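Local coordinates for protein monoacylglycerol lipase (PDB 6QE2) that probably hydrolyses monoacylglycerols to free fatty acid and glycerol, as an archaeal serine lipase of the alpha/beta-hydrolase fold, at residues I94-V108 against R183-L197. Residues are numbered along the deposited sequence; the frame is centred on the assembly and turned at random.
Sequences IRYAETRPDKIMGVV and RAHKEAERIKAPVLL
R95 and R190 grip one carboxylate oxygen, E187 OE1, from opposite faces of its plane. The bond from R95 NH1 to E187 OE1 is 3.0 Å long and nearly straight (167°), and the two flat groups stand almost perpendicular. R95, E98, E187 and R190 form a salt-bridge network: R95, bent at chi2 (-72°) and chi3 (-61°), bridges E187 OE1 and E98 OE1 through NH1, while R183 CB lies over the centre of its guanidinium face. R190, bent at chi3, lays its own guanidinium face over the carbonyl oxygen E98 O, 3.2 Å from CZ.

The tight part lies beneath this network. E98 CG presses on I191 CG1 at 3.4 Å, and E98 OE2 comes within 2.6 Å of A184 O. I191 CD1 fills in against A97 CB and I94 CG2. Further on, V107 N donates to P194 O (2.9 Å) and L196 N to V107 O, with V107 CG1 beside V195 CG2.

The outer side is looser and wetter. Waters bridge R95 to R183 and to E187, another joins T99 O to R190, and R183 NH2 forms a salt bridge with D179.

Helix 88-99 packs on the end of helix 171-186, while R95, Y96 and T99 also touch helix 63-77. Each helix precedes one of the adjacent parallel strands 106-110 and 195-200 in the central alpha/beta-hydrolase sheet, where W252 of helix 242-256 covers V108 and L196.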
ATOM      1  N   ILE A  94      -2.309  -5.682  -4.383  1.00 19.13           N
ATOM      2  CA  ILE A  94      -2.732  -7.077  -4.429  1.00 20.53           C
ATOM      3  C   ILE A  94      -4.044  -7.207  -5.200  1.00 24.86           C
ATOM      4  O   ILE A  94      -4.201  -8.092  -6.048  1.00 21.86           O
ATOM      5  CB  ILE A  94      -2.841  -7.642  -3.002  1.00 21.96           C
ATOM      6  CG1 ILE A  94      -1.439  -7.775  -2.401  1.00 20.54           C
ATOM      7  CG2 ILE A  94      -3.566  -8.983  -3.009  1.00 26.71           C
ATOM      8  CD1 ILE A  94      -1.424  -7.990  -0.907  1.00 24.06           C
ATOM      9  N   ARG A  95      -5.009  -6.324  -4.923  1.00 23.18           N
ATOM     10  CA  ARG A  95      -6.267  -6.367  -5.661  1.00 23.48           C
ATOM     11  C   ARG A  95      -6.055  -6.073  -7.138  1.00 23.65           C
ATOM     12  O   ARG A  95      -6.743  -6.647  -7.990  1.00 25.38           O
ATOM     13  CB  ARG A  95      -7.270  -5.388  -5.058  1.00 21.45           C
ATOM     14  CG  ARG A  95      -7.763  -5.793  -3.671  1.00 23.26           C
ATOM     15  CD  ARG A  95      -8.713  -7.004  -3.715  1.00 29.51           C
ATOM     16  NE  ARG A  95      -9.911  -6.717  -4.505  1.00 25.30           N
ATOM     17  CZ  ARG A  95     -10.394  -7.511  -5.457  1.00 28.19           C
ATOM     18  NH1 ARG A  95      -9.796  -8.665  -5.732  1.00 25.50           N
ATOM     19  NH2 ARG A  95     -11.488  -7.159  -6.125  1.00 28.28           N
ATOM     20  N   TYR A  96      -5.099  -5.202  -7.463  1.00 23.24           N
ATOM     21  CA  TYR A  96      -4.791  -4.955  -8.865  1.00 21.92           C
ATOM     22  C   TYR A  96      -4.206  -6.201  -9.520  1.00 24.55           C
ATOM     23  O   TYR A  96      -4.587  -6.556 -10.643  1.00 25.03           O
ATOM     24  CB  TYR A  96      -3.834  -3.775  -9.001  1.00 19.27           C
ATOM     25  CG  TYR A  96      -3.842  -3.221 -10.408  1.00 20.51           C
ATOM     26  CD1 TYR A  96      -4.741  -2.227 -10.774  1.00 18.90           C
ATOM     27  CD2 TYR A  96      -2.990  -3.727 -11.384  1.00 24.20           C
ATOM     28  CE1 TYR A  96      -4.780  -1.730 -12.063  1.00 21.14           C
ATOM     29  CE2 TYR A  96      -3.018  -3.225 -12.681  1.00 22.74           C
ATOM     30  CZ  TYR A  96      -3.918  -2.234 -13.011  1.00 24.55           C
ATOM     31  OH  TYR A  96      -3.962  -1.735 -14.296  1.00 22.59           O
ATOM     32  N   ALA A  97      -3.289  -6.884  -8.827  1.00 23.68           N
ATOM     33  CA  ALA A  97      -2.718  -8.117  -9.354  1.00 25.82           C
ATOM     34  C   ALA A  97      -3.767  -9.201  -9.536  1.00 29.58           C
ATOM     35  O   ALA A  97      -3.586 -10.098 -10.367  1.00 25.09           O
ATOM     36  CB  ALA A  97      -1.596  -8.610  -8.436  1.00 22.75           C
ATOM     37  N   GLU A  98      -4.874  -9.118  -8.794  1.00 25.34           N
ATOM     38  CA  GLU A  98      -5.952 -10.089  -8.914  1.00 25.70           C
ATOM     39  C   GLU A  98      -6.917  -9.737 -10.039  1.00 30.01           C
ATOM     40  O   GLU A  98      -7.400 -10.629 -10.745  1.00 34.18           O
ATOM     41  CB  GLU A  98      -6.696 -10.184  -7.586  1.00 23.47           C
ATOM     42  CG  GLU A  98      -5.901 -10.946  -6.556  1.00 22.16           C
ATOM     43  CD  GLU A  98      -6.463 -10.859  -5.162  1.00 31.95           C
ATOM     44  OE1 GLU A  98      -7.406 -10.079  -4.927  1.00 23.24           O
ATOM     45  OE2 GLU A  98      -5.949 -11.585  -4.290  1.00 25.11           O
ATOM     46  N   THR A  99      -7.209  -8.450 -10.225  1.00 25.60           N
ATOM     47  CA  THR A  99      -8.239  -8.029 -11.169  1.00 25.16           C
ATOM     48  C   THR A  99      -7.699  -7.593 -12.526  1.00 30.65           C
ATOM     49  O   THR A  99      -8.470  -7.554 -13.491  1.00 27.74           O
ATOM     50  CB  THR A  99      -9.061  -6.888 -10.567  1.00 28.86           C
ATOM     51  OG1 THR A  99      -8.189  -5.807 -10.234  1.00 25.46           O
ATOM     52  CG2 THR A  99      -9.788  -7.362  -9.302  1.00 28.35           C
ATOM     53  N   ARG A 100      -6.417  -7.241 -12.618  1.00 26.48           N
ATOM     54  CA  ARG A 100      -5.728  -7.003 -13.888  1.00 26.75           C
ATOM     55  C   ARG A 100      -4.498  -7.909 -13.952  1.00 27.33           C
ATOM     56  O   ARG A 100      -3.363  -7.425 -14.042  1.00 28.41           O
ATOM     57  CB  ARG A 100      -5.321  -5.538 -14.031  1.00 27.27           C
ATOM     58  CG  ARG A 100      -6.461  -4.546 -14.250  1.00 24.41           C
ATOM     59  CD  ARG A 100      -7.208  -4.187 -12.951  1.00 26.91           C
ATOM     60  NE  ARG A 100      -7.873  -2.883 -13.049  1.00 27.63           N
ATOM     61  CZ  ARG A 100      -8.866  -2.480 -12.256  1.00 32.30           C
ATOM     62  NH1 ARG A 100      -9.323  -3.275 -11.293  1.00 26.52           N
ATOM     63  NH2 ARG A 100      -9.404  -1.275 -12.424  1.00 28.71           N
ATOM     64  N   PRO A 101      -4.691  -9.233 -13.921  1.00 27.57           N
ATOM     65  CA  PRO A 101      -3.563 -10.134 -13.621  1.00 32.27           C
ATOM     66  C   PRO A 101      -2.442 -10.095 -14.637  1.00 33.28           C
ATOM     67  O   PRO A 101      -1.289 -10.369 -14.276  1.00 30.17           O
ATOM     68  CB  PRO A 101      -4.216 -11.525 -13.576  1.00 30.55           C
ATOM     69  CG  PRO A 101      -5.682 -11.293 -13.552  1.00 37.37           C
ATOM     70  CD  PRO A 101      -5.938  -9.976 -14.181  1.00 30.75           C
ATOM     71  N   ASP A 102      -2.758  -9.834 -15.893  1.00 37.03           N
ATOM     72  CA  ASP A 102      -1.751  -9.861 -16.941  1.00 39.35           C
ATOM     73  C   ASP A 102      -1.115  -8.521 -17.275  1.00 36.04           C
ATOM     74  O   ASP A 102      -0.337  -8.437 -18.204  1.00 33.32           O
ATOM     75  CB  ASP A 102      -2.350 -10.465 -18.215  1.00 36.87           C
ATOM     76  CG  ASP A 102      -2.942 -11.844 -17.990  1.00 52.14           C
ATOM     77  OD1 ASP A 102      -2.326 -12.652 -17.283  1.00 52.61           O
ATOM     78  OD2 ASP A 102      -4.024 -12.127 -18.525  1.00 59.32           O
ATOM     79  N   LYS A 103      -1.430  -7.491 -16.503  1.00 28.68           N
ATOM     80  CA  LYS A 103      -0.918  -6.153 -16.768  1.00 31.76           C
ATOM     81  C   LYS A 103       0.337  -5.705 -16.012  1.00 25.94           C
ATOM     82  O   LYS A 103       0.829  -4.615 -16.247  1.00 26.32           O
ATOM     83  CB  LYS A 103      -2.032  -5.132 -16.541  1.00 30.76           C
ATOM     84  CG  LYS A 103      -3.156  -5.220 -17.549  1.00 37.35           C
ATOM     85  CD  LYS A 103      -4.234  -4.184 -17.274  1.00 45.39           C
ATOM     86  CE  LYS A 103      -3.777  -2.772 -17.592  1.00 38.81           C
ATOM     87  NZ  LYS A 103      -3.503  -2.611 -19.047  1.00 53.85           N
ATOM     88  N   ILE A 104       0.859  -6.536 -15.125  1.00 26.91           N
ATOM     89  CA  ILE A 104       2.025  -6.152 -14.345  1.00 23.32           C
ATOM     90  C   ILE A 104       3.129  -7.199 -14.360  1.00 21.93           C
ATOM     91  O   ILE A 104       2.881  -8.347 -14.655  1.00 28.87           O
ATOM     92  CB  ILE A 104       1.634  -5.889 -12.878  1.00 26.19           C
ATOM     93  CG1 ILE A 104       1.051  -7.153 -12.259  1.00 26.98           C
ATOM     94  CG2 ILE A 104       0.638  -4.750 -12.783  1.00 24.54           C
ATOM     95  CD1 ILE A 104       0.815  -7.055 -10.772  1.00 32.66           C
ATOM     96  N   MET A 105       4.348  -6.774 -14.048  1.00 25.28           N
ATOM     97  CA  MET A 105       5.497  -7.668 -13.981  1.00 26.36           C
ATOM     98  C   MET A 105       5.627  -8.360 -12.635  1.00 27.72           C
ATOM     99  O   MET A 105       6.316  -9.381 -12.538  1.00 28.33           O
ATOM    100  CB  MET A 105       6.793  -6.898 -14.253  1.00 25.91           C
ATOM    101  CG  MET A 105       6.907  -6.307 -15.642  1.00 39.14           C
ATOM    102  SD  MET A 105       6.790  -7.591 -16.891  1.00 46.26           S
ATOM    103  CE  MET A 105       8.280  -8.520 -16.555  1.00 48.44           C
ATOM    104  N   GLY A 106       4.978  -7.835 -11.610  1.00 24.53           N
ATOM    105  CA  GLY A 106       5.140  -8.322 -10.255  1.00 24.22           C
ATOM    106  C   GLY A 106       4.593  -7.315  -9.275  1.00 26.30           C
ATOM    107  O   GLY A 106       4.350  -6.151  -9.600  1.00 25.56           O
ATOM    108  N   VAL A 107       4.376  -7.776  -8.046  1.00 24.80           N
ATOM    109  CA  VAL A 107       3.768  -6.933  -7.023  1.00 26.35           C
ATOM    110  C   VAL A 107       4.513  -7.108  -5.708  1.00 25.80           C
ATOM    111  O   VAL A 107       4.783  -8.237  -5.278  1.00 25.77           O
ATOM    112  CB  VAL A 107       2.258  -7.221  -6.860  1.00 29.44           C
ATOM    113  CG1 VAL A 107       1.983  -8.705  -6.605  1.00 28.97           C
ATOM    114  CG2 VAL A 107       1.681  -6.368  -5.757  1.00 26.52           C
ATOM    115  N   VAL A 108       4.883  -5.986  -5.093  1.00 21.36           N
ATOM    116  CA  VAL A 108       5.522  -5.946  -3.783  1.00 20.50           C
ATOM    117  C   VAL A 108       4.554  -5.242  -2.847  1.00 22.97           C
ATOM    118  O   VAL A 108       4.137  -4.108  -3.122  1.00 21.52           O
ATOM    119  CB  VAL A 108       6.865  -5.204  -3.814  1.00 26.70           C
ATOM    120  CG1 VAL A 108       7.499  -5.200  -2.428  1.00 25.22           C
ATOM    121  CG2 VAL A 108       7.803  -5.800  -4.865  1.00 24.12           C
ATOM    122  N   ARG A 183     -12.075  -9.625  -0.384  1.00 25.40           N
ATOM    123  CA  ARG A 183     -11.908 -10.081  -1.756  1.00 27.14           C
ATOM    124  C   ARG A 183     -10.455 -10.441  -2.034  1.00 26.58           C
ATOM    125  O   ARG A 183     -10.191 -11.307  -2.877  1.00 27.24           O
ATOM    126  CB  ARG A 183     -12.383  -9.020  -2.732  1.00 30.66           C
ATOM    127  CG  ARG A 183     -13.877  -8.799  -2.617  1.00 31.62           C
ATOM    128  CD  ARG A 183     -14.228  -7.753  -3.658  1.00 40.93           C
ATOM    129  NE  ARG A 183     -15.648  -7.444  -3.633  1.00 52.57           N
ATOM    130  CZ  ARG A 183     -16.190  -6.394  -4.246  1.00 62.64           C
ATOM    131  NH1 ARG A 183     -15.423  -5.520  -4.905  1.00 56.67           N
ATOM    132  NH2 ARG A 183     -17.501  -6.194  -4.165  1.00 66.16           N
ATOM    133  N   ALA A 184      -9.516  -9.818  -1.306  1.00 27.29           N
ATOM    134  CA  ALA A 184      -8.100 -10.092  -1.573  1.00 26.17           C
ATOM    135  C   ALA A 184      -7.792 -11.542  -1.267  1.00 26.01           C
ATOM    136  O   ALA A 184      -7.023 -12.193  -1.980  1.00 24.74           O
ATOM    137  CB  ALA A 184      -7.185  -9.178  -0.747  1.00 28.00           C
ATOM    138  N   HIS A 185      -8.424 -12.083  -0.224  1.00 23.18           N
ATOM    139  CA  HIS A 185      -8.223 -13.486   0.095  1.00 28.18           C
ATOM    140  C   HIS A 185      -9.006 -14.389  -0.849  1.00 28.85           C
ATOM    141  O   HIS A 185      -8.479 -15.404  -1.317  1.00 29.69           O
ATOM    142  CB  HIS A 185      -8.615 -13.736   1.545  1.00 24.55           C
ATOM    143  CG  HIS A 185      -7.717 -13.062   2.533  1.00 26.39           C
ATOM    144  ND1 HIS A 185      -6.463 -13.542   2.844  1.00 23.14           N
ATOM    145  CD2 HIS A 185      -7.887 -11.945   3.278  1.00 26.45           C
ATOM    146  CE1 HIS A 185      -5.900 -12.752   3.743  1.00 25.09           C
ATOM    147  NE2 HIS A 185      -6.746 -11.775   4.022  1.00 27.59           N
ATOM    148  N   LYS A 186     -10.253 -14.023  -1.161  1.00 27.82           N
ATOM    149  CA  LYS A 186     -11.099 -14.887  -1.980  1.00 32.57           C
ATOM    150  C   LYS A 186     -10.531 -15.072  -3.382  1.00 35.70           C
ATOM    151  O   LYS A 186     -10.648 -16.158  -3.965  1.00 32.40           O
ATOM    152  CB  LYS A 186     -12.518 -14.323  -2.054  1.00 31.70           C
ATOM    153  CG  LYS A 186     -13.301 -14.478  -0.768  1.00 47.05           C
ATOM    154  CD  LYS A 186     -14.700 -13.903  -0.900  1.00 53.50           C
ATOM    155  CE  LYS A 186     -15.484 -14.084   0.386  1.00 47.26           C
ATOM    156  NZ  LYS A 186     -16.834 -13.457   0.309  1.00 59.66           N
ATOM    157  N   GLU A 187      -9.910 -14.030  -3.939  1.00 29.17           N
ATOM    158  CA  GLU A 187      -9.421 -14.047  -5.310  1.00 27.39           C
ATOM    159  C   GLU A 187      -7.911 -14.260  -5.401  1.00 30.27           C
ATOM    160  O   GLU A 187      -7.316 -13.962  -6.444  1.00 26.48           O
ATOM    161  CB  GLU A 187      -9.822 -12.753  -6.020  1.00 29.93           C
ATOM    162  CG  GLU A 187     -11.318 -12.494  -5.992  1.00 29.61           C
ATOM    163  CD  GLU A 187     -11.739 -11.309  -6.841  1.00 35.19           C
ATOM    164  OE1 GLU A 187     -10.885 -10.729  -7.547  1.00 36.41           O
ATOM    165  OE2 GLU A 187     -12.936 -10.952  -6.799  1.00 44.56           O
ATOM    166  N   ALA A 188      -7.292 -14.795  -4.344  1.00 29.65           N
ATOM    167  CA  ALA A 188      -5.838 -14.936  -4.303  1.00 32.90           C
ATOM    168  C   ALA A 188      -5.314 -15.751  -5.482  1.00 31.74           C
ATOM    169  O   ALA A 188      -4.230 -15.466  -6.010  1.00 28.90           O
ATOM    170  CB  ALA A 188      -5.416 -15.578  -2.983  1.00 28.86           C
ATOM    171  N   GLU A 189      -6.071 -16.760  -5.917  1.00 31.65           N
ATOM    172  CA  GLU A 189      -5.636 -17.619  -7.013  1.00 35.72           C
ATOM    173  C   GLU A 189      -5.610 -16.910  -8.363  1.00 36.71           C
ATOM    174  O   GLU A 189      -5.068 -17.469  -9.322  1.00 36.98           O
ATOM    175  CB  GLU A 189      -6.525 -18.861  -7.092  1.00 39.72           C
ATOM    176  CG  GLU A 189      -6.477 -19.707  -5.834  1.00 50.81           C
ATOM    177  CD  GLU A 189      -6.944 -21.134  -6.056  1.00 60.01           C
ATOM    178  OE1 GLU A 189      -7.504 -21.424  -7.133  1.00 59.21           O
ATOM    179  OE2 GLU A 189      -6.743 -21.969  -5.149  1.00 61.15           O
ATOM    180  N   ARG A 190      -6.186 -15.713  -8.472  1.00 27.57           N
ATOM    181  CA  ARG A 190      -6.169 -14.986  -9.736  1.00 29.66           C
ATOM    182  C   ARG A 190      -4.813 -14.360 -10.039  1.00 33.19           C
ATOM    183  O   ARG A 190      -4.552 -14.016 -11.196  1.00 32.57           O
ATOM    184  CB  ARG A 190      -7.239 -13.890  -9.733  1.00 29.30           C
ATOM    185  CG  ARG A 190      -8.651 -14.410  -9.561  1.00 34.54           C
ATOM    186  CD  ARG A 190      -9.688 -13.301  -9.713  1.00 29.78           C
ATOM    187  NE  ARG A 190      -9.741 -12.753 -11.064  1.00 36.53           N
ATOM    188  CZ  ARG A 190     -10.350 -11.614 -11.381  1.00 35.12           C
ATOM    189  NH1 ARG A 190     -10.954 -10.901 -10.440  1.00 36.13           N
ATOM    190  NH2 ARG A 190     -10.356 -11.185 -12.638  1.00 42.07           N
ATOM    191  N   ILE A 191      -3.954 -14.211  -9.029  1.00 30.75           N
ATOM    192  CA  ILE A 191      -2.662 -13.589  -9.254  1.00 28.11           C
ATOM    193  C   ILE A 191      -1.786 -14.528 -10.077  1.00 32.24           C
ATOM    194  O   ILE A 191      -1.633 -15.712  -9.739  1.00 30.55           O
ATOM    195  CB  ILE A 191      -1.979 -13.230  -7.931  1.00 26.87           C
ATOM    196  CG1 ILE A 191      -2.805 -12.132  -7.216  1.00 27.25           C
ATOM    197  CG2 ILE A 191      -0.528 -12.751  -8.238  1.00 26.65           C
ATOM    198  CD1 ILE A 191      -2.167 -11.546  -6.013  1.00 23.22           C
ATOM    199  N   LYS A 192      -1.183 -13.977 -11.144  1.00 30.71           N
ATOM    200  CA  LYS A 192      -0.240 -14.692 -12.017  1.00 32.97           C
ATOM    201  C   LYS A 192       1.172 -14.148 -11.970  1.00 34.72           C
ATOM    202  O   LYS A 192       2.115 -14.885 -12.310  1.00 33.32           O
ATOM    203  CB  LYS A 192      -0.734 -14.638 -13.470  1.00 37.62           C
ATOM    204  CG  LYS A 192      -2.110 -15.286 -13.669  1.00 36.34           C
ATOM    205  CD  LYS A 192      -2.034 -16.821 -13.325  1.00 44.82           C
ATOM    206  CE  LYS A 192      -3.159 -17.657 -13.968  1.00 56.59           C
ATOM    207  NZ  LYS A 192      -4.472 -17.597 -13.246  1.00 49.55           N
ATOM    208  N   ALA A 193       1.358 -12.895 -11.551  1.00 29.14           N
ATOM    209  CA  ALA A 193       2.674 -12.268 -11.499  1.00 26.10           C
ATOM    210  C   ALA A 193       3.394 -12.641 -10.191  1.00 27.56           C
ATOM    211  O   ALA A 193       2.746 -12.972  -9.199  1.00 27.56           O
ATOM    212  CB  ALA A 193       2.527 -10.745 -11.601  1.00 29.30           C
ATOM    213  N   PRO A 194       4.713 -12.530 -10.139  1.00 24.38           N
ATOM    214  CA  PRO A 194       5.435 -12.811  -8.892  1.00 24.15           C
ATOM    215  C   PRO A 194       5.049 -11.853  -7.773  1.00 33.02           C
ATOM    216  O   PRO A 194       4.730 -10.687  -8.008  1.00 26.41           O
ATOM    217  CB  PRO A 194       6.908 -12.639  -9.288  1.00 31.76           C
ATOM    218  CG  PRO A 194       6.928 -12.901 -10.751  1.00 33.95           C
ATOM    219  CD  PRO A 194       5.637 -12.333 -11.273  1.00 28.37           C
ATOM    220  N   VAL A 195       5.102 -12.359  -6.541  1.00 26.27           N
ATOM    221  CA  VAL A 195       4.620 -11.648  -5.359  1.00 24.75           C
ATOM    222  C   VAL A 195       5.710 -11.614  -4.296  1.00 22.26           C
ATOM    223  O   VAL A 195       6.366 -12.629  -4.034  1.00 27.39           O
ATOM    224  CB  VAL A 195       3.346 -12.306  -4.782  1.00 24.40           C
ATOM    225  CG1 VAL A 195       2.967 -11.671  -3.436  1.00 24.98           C
ATOM    226  CG2 VAL A 195       2.203 -12.234  -5.771  1.00 25.76           C
ATOM    227  N   LEU A 196       5.885 -10.452  -3.667  1.00 23.66           N
ATOM    228  CA  LEU A 196       6.699 -10.313  -2.462  1.00 23.53           C
ATOM    229  C   LEU A 196       5.867  -9.608  -1.400  1.00 23.46           C
ATOM    230  O   LEU A 196       5.356  -8.509  -1.638  1.00 22.24           O
ATOM    231  CB  LEU A 196       7.986  -9.528  -2.743  1.00 22.46           C
ATOM    232  CG  LEU A 196       8.830  -9.122  -1.531  1.00 23.82           C
ATOM    233  CD1 LEU A 196       9.349 -10.352  -0.764  1.00 24.04           C
ATOM    234  CD2 LEU A 196       9.985  -8.216  -1.961  1.00 26.82           C
ATOM    235  N   LEU A 197       5.716 -10.244  -0.239  1.00 22.75           N
ATOM    236  CA  LEU A 197       5.040  -9.655   0.907  1.00 25.10           C
ATOM    237  C   LEU A 197       6.060  -9.394   2.009  1.00 22.91           C
ATOM    238  O   LEU A 197       6.886 -10.261   2.310  1.00 27.37           O
ATOM    239  CB  LEU A 197       3.947 -10.599   1.425  1.00 22.96           C
ATOM    240  CG  LEU A 197       2.944 -11.085   0.377  1.00 23.15           C
ATOM    241  CD1 LEU A 197       2.022 -12.127   0.992  1.00 23.75           C
ATOM    242  CD2 LEU A 197       2.123  -9.921  -0.164  1.00 22.76           C
TER
HETATM  243  O   HOH W   1     -12.728  -4.554  -5.848  1.00 37.22           O
HETATM  244  O   HOH W   2     -13.314  -8.572  -8.133  1.00 41.67           O
HETATM  245  O   HOH W   3      -1.240 -11.095 -11.569  1.00 32.12           O
HETATM  246  O   HOH W   4     -11.219  -8.419 -13.423  1.00 46.18           O